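Local coordinates for protein carboxylesterase (Est-2) (Archaeoglobus fulgidus, PDB 5FRD) that probably hydrolyses carboxylic esters as an alpha/beta-hydrolase and holds a coenzyme A molecule close to its active site, at residues A95-L100 with D173-L178; M142-K147 with S227-L232. One frame throughout, in Å; residues are numbered along the deposited sequence. Where two conformers were deposited one is given.

Contact 1 of 2, residues A95-L100 with D173-L178; sequences AQKLYL and DRFDLL. With COA (coenzyme A), chain C.
Leu177 meets three helix residues through its two methyls. In the conformers described for Leu100 and Lys97, CD1 of Leu177 reaches Leu100 CD1 tip to tip at 4.0 Å, while CD2 turns to the end of Lys97. Leu177 CD1 also lies 3.9 Å from Gln96 OE1. Around the ring of Phe175 the partners differ in kind. Lys97, bent at its second torsion (chi2 -69°), brings its aliphatic CE to the ring edge, 4.0 Å from CE1. The Gln96 amide stands nearly upright to the same ring, planes 80° apart, with NE2 3.9 Å from CZ.

No hydrogen bond joins the two segments. The buried amide of Gln96 is satisfied by Tyr181 at OE1 and by the carbonyls of Gly92 and Gly115 at NE2; a leucine in its place would probably leave those carbonyls and the tyrosine hydroxyl without this mate. Within 173-178, Asp176 OD1 accepts from Leu178 N at 3.1 Å in an Asx turn, and Leu178 CD1 touches the adenine of coenzyme A, 3.8 Å from C2A.

The contact thus lays the loop between helices 162-173 and 178-182 against helix 90-101, whose other sides pack on helix 65-79 and strand 106-112.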
# COMPACT_ATOMS: atom_id res chain seq x y z
N ALA A 95 5.54 2.13 -3.61
CA ALA A 95 5.35 1.69 -4.98
C ALA A 95 5.82 2.72 -6.01
O ALA A 95 6.42 2.33 -7.01
CB ALA A 95 3.88 1.34 -5.23
N GLN A 96 5.52 3.99 -5.79
CA GLN A 96 5.94 5.03 -6.71
C GLN A 96 7.47 5.11 -6.74
O GLN A 96 8.04 5.15 -7.85
CB GLN A 96 5.36 6.37 -6.30
CG GLN A 96 3.86 6.47 -6.51
CD GLN A 96 3.29 7.70 -5.86
OE1 GLN A 96 3.43 8.79 -6.39
NE2 GLN A 96 2.69 7.54 -4.69
N LYS A 97 8.13 5.10 -5.59
CA LYS A 97 9.59 5.13 -5.55
C LYS A 97 10.19 3.87 -6.16
O LYS A 97 11.24 3.93 -6.85
CB LYS A 97 10.12 5.40 -4.16
CG LYS A 97 9.78 6.77 -3.61
CD LYS A 97 10.48 7.93 -4.31
CE LYS A 97 10.67 9.11 -3.37
NZ LYS A 97 11.77 9.97 -3.86
N LEU A 98 9.56 2.72 -5.95
CA LEU A 98 9.99 1.48 -6.56
C LEU A 98 9.96 1.58 -8.09
O LEU A 98 10.92 1.17 -8.77
CB LEU A 98 9.14 0.32 -6.05
CG LEU A 98 9.45 -1.09 -6.53
CD1 LEU A 98 8.90 -2.13 -5.55
CD2 LEU A 98 8.89 -1.36 -7.92
N TYR A 99 8.87 2.11 -8.64
CA TYR A 99 8.75 2.28 -10.08
C TYR A 99 9.83 3.23 -10.59
O TYR A 99 10.44 2.96 -11.63
CB TYR A 99 7.35 2.78 -10.48
CG TYR A 99 7.29 3.10 -11.95
CD1 TYR A 99 7.24 2.09 -12.88
CD2 TYR A 99 7.36 4.39 -12.39
CE1 TYR A 99 7.24 2.36 -14.25
CE2 TYR A 99 7.35 4.68 -13.74
CZ TYR A 99 7.26 3.66 -14.65
OH TYR A 99 7.25 4.00 -16.00
N LEU A 100 10.08 4.32 -9.90
CA LEU A 100 11.09 5.29 -10.36
C LEU A 100 12.51 4.75 -10.36
O LEU A 100 13.30 5.09 -11.26
CB LEU A 100 10.96 6.60 -9.60
CG LEU A 100 9.60 7.26 -9.89
CD1 LEU A 100 9.36 8.37 -8.88
CD2 LEU A 100 9.45 7.76 -11.33
N ASP A 173 4.95 11.92 5.94
CA ASP A 173 4.88 13.38 6.05
C ASP A 173 5.98 14.06 5.25
O ASP A 173 5.80 15.22 4.86
CB ASP A 173 4.97 13.76 7.52
CG ASP A 173 4.49 15.16 7.77
OD1 ASP A 173 3.40 15.57 7.36
OD2 ASP A 173 5.22 15.86 8.48
N ARG A 174 7.09 13.37 5.03
CA ARG A 174 8.22 13.91 4.26
C ARG A 174 8.19 13.50 2.79
O ARG A 174 9.03 13.93 2.00
CB ARG A 174 9.55 13.49 4.90
CG ARG A 174 9.77 14.11 6.27
CD ARG A 174 11.21 13.99 6.75
NE ARG A 174 11.63 12.62 7.04
CZ ARG A 174 11.56 12.01 8.23
NH1 ARG A 174 11.08 12.62 9.32
NH2 ARG A 174 11.99 10.75 8.35
N PHE A 175 7.21 12.68 2.39
CA PHE A 175 7.12 12.21 1.04
C PHE A 175 6.42 13.23 0.14
O PHE A 175 5.30 13.66 0.42
CB PHE A 175 6.35 10.87 1.02
CG PHE A 175 6.09 10.35 -0.36
CD1 PHE A 175 7.10 9.73 -1.09
CD2 PHE A 175 4.83 10.48 -0.93
CE1 PHE A 175 6.85 9.27 -2.35
CE2 PHE A 175 4.58 10.00 -2.19
CZ PHE A 175 5.59 9.40 -2.90
N ASP A 176 7.08 13.61 -0.95
CA ASP A 176 6.56 14.65 -1.83
C ASP A 176 7.13 14.52 -3.24
O ASP A 176 8.29 14.87 -3.49
CB ASP A 176 6.89 16.04 -1.26
CG ASP A 176 6.34 17.17 -2.11
OD1 ASP A 176 5.38 16.96 -2.87
OD2 ASP A 176 6.90 18.28 -2.03
N LEU A 177 6.28 14.04 -4.15
CA LEU A 177 6.57 13.99 -5.57
C LEU A 177 5.62 14.92 -6.35
O LEU A 177 5.59 14.85 -7.58
CB LEU A 177 6.41 12.57 -6.08
CG LEU A 177 7.37 11.51 -5.56
CD1 LEU A 177 7.04 10.15 -6.13
CD2 LEU A 177 8.82 11.87 -5.89
N LEU A 178 4.87 15.78 -5.68
CA LEU A 178 3.73 16.45 -6.31
C LEU A 178 4.18 17.32 -7.52
O LEU A 178 3.62 17.20 -8.60
CB LEU A 178 2.98 17.28 -5.27
CG LEU A 178 1.64 17.88 -5.64
CD1 LEU A 178 0.61 16.78 -5.78
CD2 LEU A 178 1.19 18.88 -4.57
N1A COA C . -2.54 15.17 -4.41
C2A COA C . -3.02 16.31 -4.94
N3A COA C . -2.92 17.48 -4.30
C4A COA C . -2.30 17.56 -3.10
C5A COA C . -1.75 16.38 -2.47
C6A COA C . -1.89 15.14 -3.21
N6A COA C . -1.41 13.99 -2.69
N7A COA C . -1.22 16.72 -1.28
C8A COA C . -1.40 18.05 -1.18
N9A COA C . -2.04 18.53 -2.26
C1B COA C . -2.43 19.94 -2.46
C2B COA C . -3.55 20.25 -1.50
O2B COA C . -4.80 19.86 -2.07
C3B COA C . -3.36 21.74 -1.27
O3B COA C . -3.98 22.45 -2.34
P3B COA C . -4.86 23.78 -2.09
O7A COA C . -3.84 24.73 -1.52
O8A COA C . -5.94 23.32 -1.13
O9A COA C . -5.38 24.12 -3.47
C4B COA C . -1.85 21.92 -1.34
O4B COA C . -1.36 20.79 -2.10
C5B COA C . -1.16 21.96 0.01
O5B COA C . -1.46 20.76 0.74
P1A COA C . -0.40 20.10 1.74
O1A COA C . 0.94 20.05 1.14
O2A COA C . -1.04 18.78 2.16
O3A COA C . -0.25 21.07 3.02
P2A COA C . -1.38 21.73 3.95
O4A COA C . -0.54 22.38 5.02
O5A COA C . -2.38 22.47 3.11
O6A COA C . -2.25 20.53 4.60
CBP COA C . -2.79 18.64 5.93
CCP COA C . -1.68 19.60 5.51
CDP COA C . -2.18 17.59 6.85
CEP COA C . -3.86 19.45 6.68
CAP COA C . -3.38 17.97 4.66
OAP COA C . -2.32 17.35 3.88
C9P COA C . -4.44 16.94 4.99
O9P COA C . -5.51 17.29 5.45
N8P COA C . -4.14 15.66 4.73
C7P COA C . -5.10 14.56 4.83
C6P COA C . -5.12 13.88 6.19
C5P COA C . -3.94 13.01 6.57
O5P COA C . -3.38 13.15 7.67
N4P COA C . -3.57 12.06 5.70
C3P COA C . -2.53 11.10 5.99
C2P COA C . -1.80 10.75 4.72
S1P COA C . -0.62 9.43 5.08

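Contact 2 of 2, residues M142-K147 with S227-L232; sequences MAFASK and SHMVML
Ser227 turns its side chain onto the backbone of Ala143, with CB 3.3 Å from Ala143 O. Its hydroxyl stands anti to the backbone N (chi1 180°), which carries OG along the bend of the 142-147 loop to 3.2 Å from Met142 O. A water molecule 2.7 Å from Ser227 OG donates to Phe144 O and so bridges the two segments. Glu233 adds a second link, since its carboxylate accepts from the backbone amides of both Ser227 and Ala145.

At His228 it is CB that packs on Ala143, 3.6 Å from Ala143 CA and a little farther from its CB; the imidazole itself extends past the alanine, and its ND1 is hydrogen-bonded to Asp200.

Met229 supplies the one settled direct hydrogen bond between the segments. Met229 N donates to Ala143 O at 3.1 Å, in the carbonyl plane and with a C=O...N angle of 159°. The side chain then leans over Phe144: CG lies above one face of the ring, toward its rim and 3.6 Å from CZ, as a CH-pi contact. Bends at the second and third torsions carry the chain onward, leaving SD in a more distant, oblique Met-aromatic contact, 5.4 Å from the ring centroid. Met229 is also the centre of an inverse gamma turn and the N-cap of helix 230-233.

Ser89, His228 and Asp200 have the geometry of the catalytic triad of alpha/beta-hydrolases, with Ser89 probably on the nucleophile elbow. The contact thus packs the loop bearing the probable catalytic histidine against loop 142-147, part of the helical region inserted between strands 106-112 and 192-197; Met142 of that loop also touches coenzyme A.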
# COMPACT_ATOMS: atom_id res chain seq x y z
N MET A 142 -11.13 8.58 10.02
CA MET A 142 -10.90 9.03 8.66
C MET A 142 -10.56 7.89 7.70
O MET A 142 -10.37 8.12 6.50
CB MET A 142 -9.75 10.04 8.67
CG MET A 142 -10.08 11.30 9.48
SD MET A 142 -8.69 12.39 9.79
CE MET A 142 -8.50 13.11 8.18
N ALA A 143 -10.50 6.67 8.25
CA ALA A 143 -10.06 5.47 7.51
C ALA A 143 -11.09 4.38 7.31
O ALA A 143 -10.90 3.51 6.46
CB ALA A 143 -8.85 4.86 8.17
N PHE A 144 -12.18 4.40 8.09
CA PHE A 144 -13.24 3.40 8.02
C PHE A 144 -14.56 4.10 7.83
O PHE A 144 -14.80 5.14 8.48
CB PHE A 144 -13.27 2.60 9.31
CG PHE A 144 -12.21 1.55 9.41
CD1 PHE A 144 -12.39 0.32 8.81
CD2 PHE A 144 -11.03 1.79 10.09
CE1 PHE A 144 -11.42 -0.66 8.90
CE2 PHE A 144 -10.08 0.80 10.20
CZ PHE A 144 -10.28 -0.43 9.61
N ALA A 145 -15.42 3.50 7.03
CA ALA A 145 -16.78 4.02 6.83
C ALA A 145 -17.68 3.64 7.99
O ALA A 145 -18.68 4.31 8.23
CB ALA A 145 -17.34 3.49 5.54
N SER A 146 -17.32 2.58 8.71
CA SER A 146 -18.14 2.13 9.83
C SER A 146 -17.23 1.57 10.90
O SER A 146 -16.11 1.14 10.62
CB SER A 146 -19.12 1.04 9.37
OG SER A 146 -18.45 -0.13 8.94
N LYS A 147 -17.72 1.56 12.13
CA LYS A 147 -17.04 0.87 13.19
C LYS A 147 -17.46 -0.58 12.99
O LYS A 147 -18.19 -0.91 12.07
CB LYS A 147 -17.41 1.46 14.56
CG LYS A 147 -16.80 2.84 14.81
CD LYS A 147 -16.89 3.25 16.27
CE LYS A 147 -16.21 4.59 16.54
NZ LYS A 147 -16.83 5.70 15.77
N SER A 227 -13.95 3.49 2.94
CA SER A 227 -13.09 4.61 3.21
C SER A 227 -11.66 4.20 2.83
O SER A 227 -11.47 3.51 1.84
CB SER A 227 -13.24 5.01 4.68
OG SER A 227 -12.41 6.11 5.02
N HIS A 228 -10.68 4.61 3.60
CA HIS A 228 -9.26 4.35 3.32
C HIS A 228 -8.95 2.87 3.27
O HIS A 228 -8.14 2.46 2.43
CB HIS A 228 -8.42 5.06 4.38
CG HIS A 228 -6.95 5.14 4.12
ND1 HIS A 228 -6.43 5.80 3.04
CD2 HIS A 228 -5.89 4.73 4.85
CE1 HIS A 228 -5.11 5.79 3.11
NE2 HIS A 228 -4.75 5.13 4.19
N MET A 229 -9.59 2.07 4.11
CA MET A 229 -9.29 0.62 4.21
C MET A 229 -10.12 -0.24 3.24
O MET A 229 -10.60 -1.33 3.57
CB MET A 229 -9.47 0.14 5.66
CG MET A 229 -8.67 0.90 6.68
SD MET A 229 -6.93 1.06 6.27
CE MET A 229 -6.43 -0.64 6.23
N VAL A 230 -10.21 0.24 2.00
CA VAL A 230 -11.07 -0.32 0.98
C VAL A 230 -10.86 -1.81 0.70
O VAL A 230 -11.79 -2.55 0.44
CB VAL A 230 -11.00 0.55 -0.29
CG1 VAL A 230 -9.58 0.59 -0.87
CG2 VAL A 230 -11.97 0.07 -1.33
N MET A 231 -9.60 -2.28 0.76
CA MET A 231 -9.31 -3.69 0.47
C MET A 231 -9.83 -4.64 1.54
O MET A 231 -10.00 -5.81 1.26
CB MET A 231 -7.80 -3.90 0.25
CG MET A 231 -6.93 -3.84 1.50
SD MET A 231 -6.88 -2.29 2.40
CE MET A 231 -6.18 -1.32 1.11
N LEU A 232 -10.04 -4.11 2.75
CA LEU A 232 -10.63 -4.85 3.87
C LEU A 232 -12.12 -4.62 3.98
O LEU A 232 -12.85 -5.51 4.39
CB LEU A 232 -9.98 -4.41 5.19
CG LEU A 232 -8.51 -4.74 5.35
CD1 LEU A 232 -7.93 -4.02 6.56
CD2 LEU A 232 -8.32 -6.23 5.48
O HOH W 1 -13.77 7.43 6.94

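Overall arrangement
From the N terminus, the chain reaches helix 90-101 just after strand 83-88, where contact 1 begins. It then passes through strand 106-112 into a run of helices. The first segment of contact 2, 142-147, lies in this run, before contact 1 closes at 173-178. Strands 192-197 and 218-223 follow, and contact 2 closes at 227-232, so the two loops cross. Contact 1 ties the helical run back to a helix beside the sheet; contact 2 ties it to the turn after the edge strand 218-223. Their centres lie about 23 Å apart and the contacts do not touch, yet both supply residues to the coenzyme A pocket, Leu178 and Met142.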